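Long-range contact in mandelate racemase/muconate lactonizing enzyme-like protein (Rubrobacter xylanophilus DSM 9941, PDB 3CYJ), which belongs by name and sequence to the mandelate racemase/muconate lactonizing group of the enolase superfamily and carries a sodium ion in its barrel domain: residues 30-42 and 50-62. Sequence-based numbering, arbitrary orientation.
Sequences QWDSTTMILVEAH and GYTYGDVSVGRFV
Ile37 and Val39 pair with Thr52 and Gly50 through four backbone hydrogen bonds, and Gly54 N to Thr35 O adds a fifth, joining strands 33-42 and 50-53 as the antiparallel arms of a hairpin, their short axes at 155°. This hairpin forms part of the antiparallel sheet of the enolase-type N-terminal domain, and the chain then folds back so that helix 57-62 lies over one face of it.

On the face carrying Met36, Leu38, Tyr51 and Tyr53, the methionine does most of the touching. With CG anti to the backbone N (chi1 -175°), Met36 SD stands 4.5 Å from the Tyr51 ring centroid, obliquely, a Met-aromatic contact. The bend at chi3 turns its CE methyl back over that ring, toward the rim, and also brings it within 3.8 Å of Tyr53 CE1, thus bridging both tyrosines. Thr34 CG2 meets Tyr53 CD1 farther along. Tyr53 OH is hydrogen-bonded to Glu326 OE2 and its ring stacks on His322, tying this face to helix 320-329 of the barrel domain.

On the other face, Ile37 is wedged between strand and helix: CG1 packs on Val58 CB at 3.9 Å, and van der Waals contacts put CG2 3.7 Å from Gly59 N and CD1 3.4 Å from Asp55 O. Toward the far end of the strand, Val39 CG2 lies 4.3 Å from Val62 CG1. Water 1 links Thr35 OG1 and Val56 N, while Thr35 OG1 also bonds to Thr17 OG1. At the helix start, Asp55 OD1 is hydrogen-bonded to Ser64 OG of the second subunit. Asp55 OD2 takes two donors from Ser57: the capping N-H, from above the carboxylate plane, and OG, 2.6 Å from OD2, on the anti lone pair.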
loop_
_atom_site.group_PDB
_atom_site.type_symbol
_atom_site.label_atom_id
_atom_site.label_comp_id
_atom_site.label_asym_id
_atom_site.label_seq_id
_atom_site.Cartn_x
_atom_site.Cartn_y
_atom_site.Cartn_z
ATOM N N GLN A 30 -22.031 -16.959 -28.365
ATOM C CA GLN A 30 -22.360 -17.896 -29.438
ATOM C C GLN A 30 -22.313 -17.099 -30.734
ATOM O O GLN A 30 -22.760 -15.942 -30.798
ATOM C CB GLN A 30 -23.775 -18.475 -29.270
ATOM C CG GLN A 30 -23.982 -19.378 -28.066
ATOM C CD GLN A 30 -25.462 -19.885 -27.954
ATOM O OE1 GLN A 30 -26.384 -19.100 -27.791
ATOM N NE2 GLN A 30 -25.660 -21.195 -28.047
ATOM N N TRP A 31 -21.772 -17.715 -31.776
ATOM C CA TRP A 31 -21.720 -17.046 -33.052
ATOM C C TRP A 31 -21.677 -18.091 -34.149
ATOM O O TRP A 31 -21.360 -19.231 -33.889
ATOM C CB TRP A 31 -20.520 -16.047 -33.146
ATOM C CG TRP A 31 -19.161 -16.698 -33.075
ATOM C CD1 TRP A 31 -18.302 -16.928 -34.128
ATOM C CD2 TRP A 31 -18.493 -17.205 -31.896
ATOM N NE1 TRP A 31 -17.150 -17.533 -33.669
ATOM C CE2 TRP A 31 -17.241 -17.728 -32.316
ATOM C CE3 TRP A 31 -18.822 -17.242 -30.529
ATOM C CZ2 TRP A 31 -16.312 -18.316 -31.414
ATOM C CZ3 TRP A 31 -17.906 -17.824 -29.627
ATOM C CH2 TRP A 31 -16.657 -18.356 -30.089
ATOM N N ASP A 32 -21.982 -17.701 -35.384
ATOM C CA ASP A 32 -21.989 -18.647 -36.488
ATOM C C ASP A 32 -21.459 -17.984 -37.747
ATOM O O ASP A 32 -21.720 -18.426 -38.866
ATOM C CB ASP A 32 -23.395 -19.296 -36.687
ATOM C CG ASP A 32 -24.456 -18.293 -37.250
ATOM O OD1 ASP A 32 -24.142 -17.086 -37.447
ATOM O OD2 ASP A 32 -25.621 -18.732 -37.510
ATOM N N SER A 33 -20.683 -16.924 -37.557
ATOM C CA SER A 33 -20.013 -16.236 -38.676
ATOM C C SER A 33 -18.976 -15.217 -38.211
ATOM O O SER A 33 -18.934 -14.858 -37.050
ATOM C CB SER A 33 -21.025 -15.523 -39.591
ATOM O OG SER A 33 -21.563 -14.391 -38.966
ATOM N N THR A 34 -18.178 -14.736 -39.148
ATOM C CA THR A 34 -17.114 -13.756 -38.887
ATOM C C THR A 34 -17.184 -12.640 -39.898
ATOM O O THR A 34 -17.328 -12.902 -41.077
ATOM C CB THR A 34 -15.702 -14.390 -39.091
ATOM O OG1 THR A 34 -15.576 -15.547 -38.268
ATOM C CG2 THR A 34 -14.570 -13.386 -38.765
ATOM N N THR A 35 -17.026 -11.403 -39.442
ATOM C CA THR A 35 -16.943 -10.282 -40.342
ATOM C C THR A 35 -15.529 -9.667 -40.323
ATOM O O THR A 35 -15.047 -9.250 -39.273
ATOM C CB THR A 35 -18.004 -9.234 -40.013
ATOM O OG1 THR A 35 -19.303 -9.826 -40.160
ATOM C CG2 THR A 35 -17.874 -8.078 -40.936
ATOM N N MET A 36 -14.879 -9.654 -41.492
ATOM C CA MET A 36 -13.655 -8.959 -41.702
ATOM C C MET A 36 -13.875 -7.607 -42.358
ATOM O O MET A 36 -14.559 -7.497 -43.374
ATOM C CB MET A 36 -12.692 -9.814 -42.541
ATOM C CG MET A 36 -11.301 -9.197 -42.712
ATOM S SD MET A 36 -10.339 -9.946 -44.115
ATOM C CE MET A 36 -9.902 -11.443 -43.365
ATOM N N ILE A 37 -13.285 -6.558 -41.798
ATOM C CA ILE A 37 -13.353 -5.276 -42.457
ATOM C C ILE A 37 -11.984 -5.030 -43.071
ATOM O O ILE A 37 -10.982 -5.174 -42.385
ATOM C CB ILE A 37 -13.796 -4.128 -41.500
ATOM C CG1 ILE A 37 -15.168 -4.447 -40.866
ATOM C CG2 ILE A 37 -13.822 -2.794 -42.241
ATOM C CD1 ILE A 37 -15.085 -5.357 -39.612
ATOM N N LEU A 38 -11.946 -4.661 -44.356
ATOM C CA LEU A 38 -10.691 -4.650 -45.089
ATOM C C LEU A 38 -10.400 -3.247 -45.580
ATOM O O LEU A 38 -11.271 -2.614 -46.189
ATOM C CB LEU A 38 -10.727 -5.642 -46.289
ATOM C CG LEU A 38 -9.400 -5.620 -47.135
ATOM C CD1 LEU A 38 -8.209 -6.384 -46.470
ATOM C CD2 LEU A 38 -9.688 -6.106 -48.517
ATOM N N VAL A 39 -9.208 -2.746 -45.282
ATOM C CA VAL A 39 -8.797 -1.447 -45.771
ATOM C C VAL A 39 -7.693 -1.624 -46.813
ATOM O O VAL A 39 -6.747 -2.441 -46.623
ATOM C CB VAL A 39 -8.326 -0.521 -44.591
ATOM C CG1 VAL A 39 -7.808 0.846 -45.076
ATOM C CG2 VAL A 39 -9.460 -0.356 -43.559
ATOM N N GLU A 40 -7.828 -0.901 -47.925
ATOM C CA GLU A 40 -6.721 -0.847 -48.870
ATOM C C GLU A 40 -6.246 0.552 -49.025
ATOM O O GLU A 40 -7.055 1.491 -49.304
ATOM C CB GLU A 40 -7.051 -1.473 -50.224
ATOM C CG GLU A 40 -7.491 -2.933 -50.083
ATOM C CD GLU A 40 -7.566 -3.628 -51.446
ATOM O OE1 GLU A 40 -7.580 -2.868 -52.440
ATOM O OE2 GLU A 40 -7.598 -4.894 -51.530
ATOM N N ALA A 41 -4.930 0.688 -48.819
ATOM C CA ALA A 41 -4.266 1.975 -48.939
ATOM C C ALA A 41 -3.434 2.030 -50.208
ATOM O O ALA A 41 -2.531 1.194 -50.416
ATOM C CB ALA A 41 -3.399 2.266 -47.738
ATOM N N HIS A 42 -3.749 3.029 -51.033
ATOM C CA HIS A 42 -3.141 3.227 -52.345
ATOM C C HIS A 42 -2.240 4.401 -52.238
ATOM O O HIS A 42 -2.689 5.462 -51.769
ATOM C CB HIS A 42 -4.222 3.566 -53.373
ATOM C CG HIS A 42 -5.080 2.402 -53.728
ATOM N ND1 HIS A 42 -6.182 2.041 -52.983
ATOM C CD2 HIS A 42 -4.973 1.481 -54.714
ATOM C CE1 HIS A 42 -6.731 0.951 -53.502
ATOM N NE2 HIS A 42 -6.016 0.589 -54.553
ATOM N N GLY A 50 -4.770 -3.900 -44.830
ATOM C CA GLY A 50 -4.908 -4.204 -43.415
ATOM C C GLY A 50 -6.352 -4.591 -43.177
ATOM O O GLY A 50 -7.225 -4.221 -43.984
ATOM N N TYR A 51 -6.626 -5.341 -42.103
ATOM C CA TYR A 51 -8.003 -5.699 -41.803
ATOM C C TYR A 51 -8.256 -5.780 -40.298
ATOM O O TYR A 51 -7.317 -5.749 -39.501
ATOM C CB TYR A 51 -8.364 -7.036 -42.462
ATOM C CG TYR A 51 -7.441 -8.186 -42.042
ATOM C CD1 TYR A 51 -7.778 -8.970 -40.969
ATOM C CD2 TYR A 51 -6.229 -8.475 -42.740
ATOM C CE1 TYR A 51 -6.984 -10.004 -40.559
ATOM C CE2 TYR A 51 -5.386 -9.534 -42.317
ATOM C CZ TYR A 51 -5.794 -10.300 -41.212
ATOM O OH TYR A 51 -5.077 -11.375 -40.722
ATOM N N THR A 52 -9.529 -5.892 -39.913
ATOM C CA THR A 52 -9.849 -6.190 -38.526
ATOM C C THR A 52 -11.045 -7.109 -38.578
ATOM O O THR A 52 -11.620 -7.295 -39.656
ATOM C CB THR A 52 -10.123 -4.868 -37.691
ATOM O OG1 THR A 52 -10.160 -5.168 -36.287
ATOM C CG2 THR A 52 -11.421 -4.138 -38.159
ATOM N N TYR A 53 -11.391 -7.746 -37.467
ATOM C CA TYR A 53 -12.609 -8.561 -37.378
ATOM C C TYR A 53 -13.541 -7.858 -36.380
ATOM O O TYR A 53 -13.115 -7.495 -35.278
ATOM C CB TYR A 53 -12.295 -9.967 -36.881
ATOM C CG TYR A 53 -11.417 -10.734 -37.836
ATOM C CD1 TYR A 53 -11.965 -11.333 -38.981
ATOM C CD2 TYR A 53 -10.052 -10.855 -37.622
ATOM C CE1 TYR A 53 -11.188 -12.023 -39.876
ATOM C CE2 TYR A 53 -9.244 -11.565 -38.516
ATOM C CZ TYR A 53 -9.837 -12.154 -39.643
ATOM O OH TYR A 53 -9.110 -12.884 -40.549
ATOM N N GLY A 54 -14.794 -7.644 -36.752
ATOM C CA GLY A 54 -15.674 -6.896 -35.868
ATOM C C GLY A 54 -16.966 -6.588 -36.581
ATOM O O GLY A 54 -17.327 -7.305 -37.502
ATOM N N ASP A 55 -17.659 -5.523 -36.158
ATOM C CA ASP A 55 -18.941 -5.193 -36.755
ATOM C C ASP A 55 -18.714 -4.446 -38.081
ATOM O O ASP A 55 -17.713 -3.692 -38.208
ATOM C CB ASP A 55 -19.813 -4.372 -35.796
ATOM C CG ASP A 55 -21.247 -4.183 -36.341
ATOM O OD1 ASP A 55 -21.921 -5.214 -36.579
ATOM O OD2 ASP A 55 -21.660 -3.032 -36.584
ATOM N N VAL A 56 -19.635 -4.632 -39.049
ATOM C CA VAL A 56 -19.572 -3.887 -40.304
ATOM C C VAL A 56 -19.492 -2.398 -40.014
ATOM O O VAL A 56 -18.950 -1.642 -40.825
ATOM C CB VAL A 56 -20.810 -4.113 -41.291
ATOM C CG1 VAL A 56 -20.765 -5.460 -41.906
ATOM C CG2 VAL A 56 -22.180 -3.901 -40.598
ATOM N N SER A 57 -20.051 -1.955 -38.883
ATOM C CA SER A 57 -20.000 -0.515 -38.595
ATOM C C SER A 57 -18.566 0.009 -38.541
ATOM O O SER A 57 -18.360 1.207 -38.718
ATOM C CB SER A 57 -20.780 -0.158 -37.322
ATOM O OG SER A 57 -20.305 -0.879 -36.208
ATOM N N VAL A 58 -17.578 -0.873 -38.332
ATOM C CA VAL A 58 -16.151 -0.485 -38.363
ATOM C C VAL A 58 -15.774 0.202 -39.703
ATOM O O VAL A 58 -15.095 1.251 -39.721
ATOM C CB VAL A 58 -15.224 -1.727 -38.083
ATOM C CG1 VAL A 58 -13.741 -1.424 -38.372
ATOM C CG2 VAL A 58 -15.414 -2.246 -36.656
ATOM N N GLY A 59 -16.274 -0.353 -40.823
ATOM C CA GLY A 59 -16.062 0.245 -42.151
ATOM C C GLY A 59 -16.585 1.655 -42.320
ATOM O O GLY A 59 -15.902 2.539 -42.850
ATOM N N ARG A 60 -17.787 1.896 -41.829
ATOM C CA ARG A 60 -18.328 3.259 -41.802
ATOM C C ARG A 60 -17.481 4.258 -40.948
ATOM O O ARG A 60 -17.252 5.437 -41.348
ATOM C CB ARG A 60 -19.809 3.212 -41.320
ATOM C CG ARG A 60 -20.519 4.561 -41.525
ATOM C CD ARG A 60 -20.584 4.901 -43.072
ATOM N NE ARG A 60 -20.713 6.331 -43.327
ATOM C CZ ARG A 60 -21.880 6.982 -43.390
ATOM N NH1 ARG A 60 -23.045 6.331 -43.191
ATOM N NH2 ARG A 60 -21.881 8.295 -43.653
ATOM N N PHE A 61 -16.998 3.791 -39.777
ATOM C CA PHE A 61 -16.079 4.589 -38.962
ATOM C C PHE A 61 -14.803 4.986 -39.732
ATOM O O PHE A 61 -14.365 6.128 -39.673
ATOM C CB PHE A 61 -15.685 3.830 -37.665
ATOM C CG PHE A 61 -15.071 4.722 -36.593
ATOM C CD1 PHE A 61 -15.832 5.188 -35.528
ATOM C CD2 PHE A 61 -13.709 5.092 -36.656
ATOM C CE1 PHE A 61 -15.246 6.039 -34.520
ATOM C CE2 PHE A 61 -13.126 5.907 -35.673
ATOM C CZ PHE A 61 -13.903 6.383 -34.600
ATOM N N VAL A 62 -14.181 4.029 -40.412
ATOM C CA VAL A 62 -13.019 4.342 -41.307
ATOM C C VAL A 62 -13.364 5.415 -42.339
ATOM O O VAL A 62 -12.641 6.421 -42.491
ATOM C CB VAL A 62 -12.496 3.081 -42.052
ATOM C CG1 VAL A 62 -11.394 3.434 -43.076
ATOM C CG2 VAL A 62 -12.046 2.004 -41.033
HETATM O O HOH W 1 -21.218 -7.508 -39.079
#